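Local coordinates for hypothetical protein TM1010 (PDB 2F4P) that is of unknown function but belongs to the cupin superfamily of small beta-barrel proteins, and is modelled as an assembly of two chains, at residues G77-G85 with I99-A110. Numbering follows the deposited sequence.
With EDO (1,2-ethanediol), chain F; EDO (1,2-ethanediol), chain G.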
loop_
_atom_site.group_PDB
_atom_site.type_symbol
_atom_site.label_atom_id
_atom_site.label_comp_id
_atom_site.label_asym_id
_atom_site.label_seq_id
_atom_site.Cartn_x
_atom_site.Cartn_y
_atom_site.Cartn_z
ATOM N N GLY A 77 -8.023 -13.590 1.009
ATOM C CA GLY A 77 -7.854 -14.892 0.358
ATOM C C GLY A 77 -6.607 -15.643 0.773
ATOM O O GLY A 77 -6.131 -15.485 1.890
ATOM N N LYS A 78 -6.086 -16.468 -0.139
ATOM C CA LYS A 78 -4.959 -17.335 0.115
ATOM C C LYS A 78 -4.104 -17.411 -1.137
ATOM O O LYS A 78 -4.613 -17.581 -2.251
ATOM C CB LYS A 78 -5.429 -18.747 0.501
ATOM C CG LYS A 78 -4.290 -19.715 0.838
ATOM C CD LYS A 78 -4.824 -21.087 1.277
ATOM C CE LYS A 78 -3.712 -22.108 1.470
ATOM N NZ LYS A 78 -4.268 -23.496 1.568
ATOM N N GLY A 79 -2.806 -17.252 -0.954
ATOM C CA GLY A 79 -1.883 -17.395 -2.049
ATOM C C GLY A 79 -0.540 -17.923 -1.657
ATOM O O GLY A 79 -0.341 -18.410 -0.556
ATOM N N PHE A 80 0.383 -17.788 -2.592
ATOM C CA PHE A 80 1.740 -18.275 -2.459
ATOM C C PHE A 80 2.718 -17.272 -3.016
ATOM O O PHE A 80 2.420 -16.581 -4.001
ATOM C CB PHE A 80 1.918 -19.593 -3.213
ATOM C CG PHE A 80 1.206 -20.711 -2.583
ATOM C CD1 PHE A 80 -0.153 -20.902 -2.825
ATOM C CD2 PHE A 80 1.852 -21.560 -1.715
ATOM C CE1 PHE A 80 -0.836 -21.958 -2.213
ATOM C CE2 PHE A 80 1.181 -22.598 -1.110
ATOM C CZ PHE A 80 -0.172 -22.798 -1.363
ATOM N N TYR A 81 3.872 -17.208 -2.351
ATOM C CA TYR A 81 5.036 -16.467 -2.786
ATOM C C TYR A 81 6.234 -17.425 -2.795
ATOM O O TYR A 81 6.438 -18.165 -1.860
ATOM C CB TYR A 81 5.309 -15.297 -1.841
ATOM C CG TYR A 81 6.654 -14.617 -2.008
ATOM C CD1 TYR A 81 6.928 -13.808 -3.105
ATOM C CD2 TYR A 81 7.675 -14.808 -1.072
ATOM C CE1 TYR A 81 8.141 -13.179 -3.251
ATOM C CE2 TYR A 81 8.910 -14.181 -1.224
ATOM C CZ TYR A 81 9.138 -13.366 -2.314
ATOM O OH TYR A 81 10.356 -12.731 -2.479
ATOM N N GLN A 82 7.011 -17.408 -3.868
ATOM C CA GLN A 82 8.178 -18.261 -3.957
ATOM C C GLN A 82 9.330 -17.572 -4.647
ATOM O O GLN A 82 9.173 -17.051 -5.751
ATOM C CB GLN A 82 7.852 -19.533 -4.707
ATOM C CG GLN A 82 9.067 -20.499 -4.811
ATOM C CD GLN A 82 8.667 -21.886 -5.286
ATOM O OE1 GLN A 82 8.043 -22.043 -6.346
ATOM N NE2 GLN A 82 9.042 -22.909 -4.516
ATOM N N GLU A 83 10.492 -17.621 -3.997
ATOM C CA GLU A 83 11.764 -17.224 -4.587
ATOM C C GLU A 83 12.431 -18.399 -5.295
ATOM O O GLU A 83 12.305 -19.548 -4.887
ATOM C CB GLU A 83 12.682 -16.645 -3.498
ATOM C CG GLU A 83 12.099 -15.372 -2.904
ATOM C CD GLU A 83 12.841 -14.821 -1.730
ATOM O OE1 GLU A 83 13.907 -15.374 -1.408
ATOM O OE2 GLU A 83 12.376 -13.789 -1.175
ATOM N N ARG A 84 13.132 -18.099 -6.382
ATOM C CA ARG A 84 13.842 -19.128 -7.142
ATOM C C ARG A 84 14.681 -20.001 -6.208
ATOM O O ARG A 84 15.495 -19.494 -5.445
ATOM C CB ARG A 84 14.723 -18.435 -8.185
ATOM C CG ARG A 84 15.352 -19.317 -9.185
ATOM C CD ARG A 84 15.117 -18.747 -10.601
ATOM N NE ARG A 84 14.028 -19.467 -11.200
ATOM C CZ ARG A 84 13.456 -19.239 -12.382
ATOM N NH1 ARG A 84 13.785 -18.234 -13.185
ATOM N NH2 ARG A 84 12.482 -20.043 -12.724
ATOM N N GLY A 85 14.460 -21.305 -6.256
ATOM C CA GLY A 85 15.260 -22.268 -5.504
ATOM C C GLY A 85 14.914 -22.389 -4.029
ATOM O O GLY A 85 15.617 -23.082 -3.297
ATOM N N ILE A 99 10.077 -8.092 -0.911
ATOM C CA ILE A 99 10.776 -8.761 -2.013
ATOM C C ILE A 99 11.995 -7.927 -2.392
ATOM O O ILE A 99 11.852 -6.852 -3.003
ATOM C CB ILE A 99 9.859 -8.960 -3.232
ATOM C CG1 ILE A 99 8.538 -9.619 -2.804
ATOM C CG2 ILE A 99 10.583 -9.767 -4.345
ATOM C CD1 ILE A 99 7.506 -9.697 -3.882
ATOM N N PRO A 100 13.194 -8.395 -2.025
ATOM C CA PRO A 100 14.329 -7.531 -2.256
ATOM C C PRO A 100 14.675 -7.293 -3.723
ATOM O O PRO A 100 14.279 -8.072 -4.604
ATOM C CB PRO A 100 15.484 -8.226 -1.508
ATOM C CG PRO A 100 14.843 -9.250 -0.665
ATOM C CD PRO A 100 13.615 -9.663 -1.392
ATOM N N PRO A 101 15.409 -6.209 -3.977
ATOM C CA PRO A 101 15.876 -5.895 -5.324
ATOM C C PRO A 101 16.487 -7.109 -6.031
ATOM O O PRO A 101 17.301 -7.808 -5.435
ATOM C CB PRO A 101 16.915 -4.814 -5.075
ATOM C CG PRO A 101 16.410 -4.126 -3.839
ATOM C CD PRO A 101 15.914 -5.245 -2.992
ATOM N N ASN A 102 16.023 -7.362 -7.262
ATOM C CA ASN A 102 16.547 -8.367 -8.181
ATOM C C ASN A 102 16.293 -9.807 -7.810
ATOM O O ASN A 102 16.692 -10.708 -8.565
ATOM C CB ASN A 102 18.045 -8.162 -8.419
ATOM C CG ASN A 102 18.362 -6.766 -8.823
ATOM O OD1 ASN A 102 17.842 -6.266 -9.836
ATOM N ND2 ASN A 102 19.165 -6.096 -8.019
ATOM N N VAL A 103 15.571 -10.049 -6.712
ATOM C CA VAL A 103 15.249 -11.425 -6.326
ATOM C C VAL A 103 14.195 -11.980 -7.309
ATOM O O VAL A 103 13.148 -11.361 -7.532
ATOM C CB VAL A 103 14.822 -11.527 -4.853
ATOM C CG1 VAL A 103 14.261 -12.931 -4.505
ATOM C CG2 VAL A 103 16.002 -11.223 -3.946
ATOM N N VAL A 104 14.493 -13.125 -7.900
ATOM C CA VAL A 104 13.590 -13.749 -8.861
ATOM C C VAL A 104 12.513 -14.526 -8.121
ATOM O O VAL A 104 12.817 -15.301 -7.219
ATOM C CB VAL A 104 14.353 -14.589 -9.899
ATOM C CG1 VAL A 104 13.336 -15.330 -10.814
ATOM C CG2 VAL A 104 15.290 -13.689 -10.707
ATOM N N HIS A 105 11.244 -14.273 -8.443
ATOM C CA HIS A 105 10.151 -14.842 -7.630
ATOM C C HIS A 105 8.867 -14.901 -8.468
ATOM O O HIS A 105 8.799 -14.367 -9.590
ATOM C CB HIS A 105 9.909 -13.950 -6.421
ATOM C CG HIS A 105 9.335 -12.631 -6.808
ATOM N ND1 HIS A 105 10.127 -11.609 -7.291
ATOM C CD2 HIS A 105 8.057 -12.207 -6.916
ATOM C CE1 HIS A 105 9.359 -10.588 -7.623
ATOM N NE2 HIS A 105 8.103 -10.930 -7.416
ATOM N N TRP A 106 7.884 -15.597 -7.952
ATOM C CA TRP A 106 6.515 -15.456 -8.470
ATOM C C TRP A 106 5.591 -15.355 -7.290
ATOM O O TRP A 106 5.963 -15.740 -6.166
ATOM C CB TRP A 106 6.123 -16.624 -9.369
ATOM C CG TRP A 106 6.078 -17.964 -8.684
ATOM C CD1 TRP A 106 7.117 -18.817 -8.537
ATOM C CD2 TRP A 106 4.945 -18.595 -8.063
ATOM N NE1 TRP A 106 6.708 -19.951 -7.883
ATOM C CE2 TRP A 106 5.384 -19.840 -7.567
ATOM C CE3 TRP A 106 3.589 -18.252 -7.914
ATOM C CZ2 TRP A 106 4.523 -20.747 -6.916
ATOM C CZ3 TRP A 106 2.732 -19.140 -7.258
ATOM C CH2 TRP A 106 3.199 -20.376 -6.773
ATOM N N HIS A 107 4.394 -14.826 -7.536
ATOM C CA HIS A 107 3.331 -14.924 -6.540
ATOM C C HIS A 107 2.010 -15.191 -7.223
ATOM O O HIS A 107 1.847 -14.959 -8.415
ATOM C CB HIS A 107 3.251 -13.658 -5.648
ATOM C CG HIS A 107 3.295 -12.352 -6.388
ATOM N ND1 HIS A 107 2.176 -11.558 -6.555
ATOM C CD2 HIS A 107 4.316 -11.687 -6.967
ATOM C CE1 HIS A 107 2.505 -10.477 -7.234
ATOM N NE2 HIS A 107 3.794 -10.536 -7.514
ATOM N N GLY A 108 1.040 -15.643 -6.449
ATOM C CA GLY A 108 -0.255 -15.915 -7.035
ATOM C C GLY A 108 -1.193 -16.595 -6.097
ATOM O O GLY A 108 -0.914 -16.758 -4.921
ATOM N N ALA A 109 -2.324 -17.033 -6.643
ATOM C CA ALA A 109 -3.372 -17.572 -5.815
ATOM C C ALA A 109 -3.090 -19.010 -5.478
ATOM O O ALA A 109 -2.294 -19.692 -6.138
ATOM C CB ALA A 109 -4.696 -17.459 -6.516
ATOM N N ALA A 110 -3.788 -19.480 -4.456
ATOM C CA ALA A 110 -3.899 -20.901 -4.182
ATOM C C ALA A 110 -4.698 -21.617 -5.290
ATOM O O ALA A 110 -5.413 -20.980 -6.060
ATOM C CB ALA A 110 -4.587 -21.101 -2.819
HETATM C C1 EDO F . 10.744 -17.270 0.685
HETATM O O1 EDO F . 9.897 -16.554 1.591
HETATM C C2 EDO F . 9.794 -17.834 -0.359
HETATM O O2 EDO F . 10.476 -18.622 -1.324
HETATM C C1 EDO G . 7.552 -25.474 -2.983
HETATM O O1 EDO G . 7.768 -25.058 -1.651
HETATM C C2 EDO G . 8.792 -26.017 -3.656
HETATM O O2 EDO G . 8.561 -25.908 -5.056
#
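Trp106 lies across Phe80 and Gln82 on one face of an antiparallel strand pair, residues 78-83 with 105-109. Trp106 CH2 meets Phe80 CB at 3.9 Å, while Trp106 NE1 donates to Gln82 OE1 at 2.9 Å. That bond runs in the amide plane onto a lone pair of OE1 and stays close to the indole plane, although amide and ring planes are 74° apart. With CG between the backbone N and carbonyl carbon (chi1 63°), the indole leans toward strand 78-83, and Ala143 of helix 137-144 packs on it. Gln82 NE2 turns to Lys86 O and to a 1,2-ethanediol. Beyond Trp106, the Phe80 ring presents its edge to Ala110, Phe80 CE1 lying 3.8 Å from Ala110 CA. Paired backbone bonds join Phe80 with Gly108 and Gln82 with Trp106, forming part of one sheet of the cupin beta-barrel. Tyr81, His105 and His107 occupy the other face, where His107 NE2 bonds to an unidentified ligand. With CG anti to its backbone N (chi1 168°), Tyr81 leans over this face toward Glu83, and Tyr81 CE1 lies 3.6 Å from CD1 of Ile99, at the end of strand 96-99 in the other sheet, and 3.7 Å from His105 CB. Tyr81 OH donates to the anti lone pair of Glu83 OE2 at 2.6 Å; Val103 CG1 packs 3.6 Å from Glu83 CG. His105 ND1 donates in its ring plane to Val103 O at 3.0 Å, which helps to set the imidazole's rotation, with a weak bond from NE2 to Gln70.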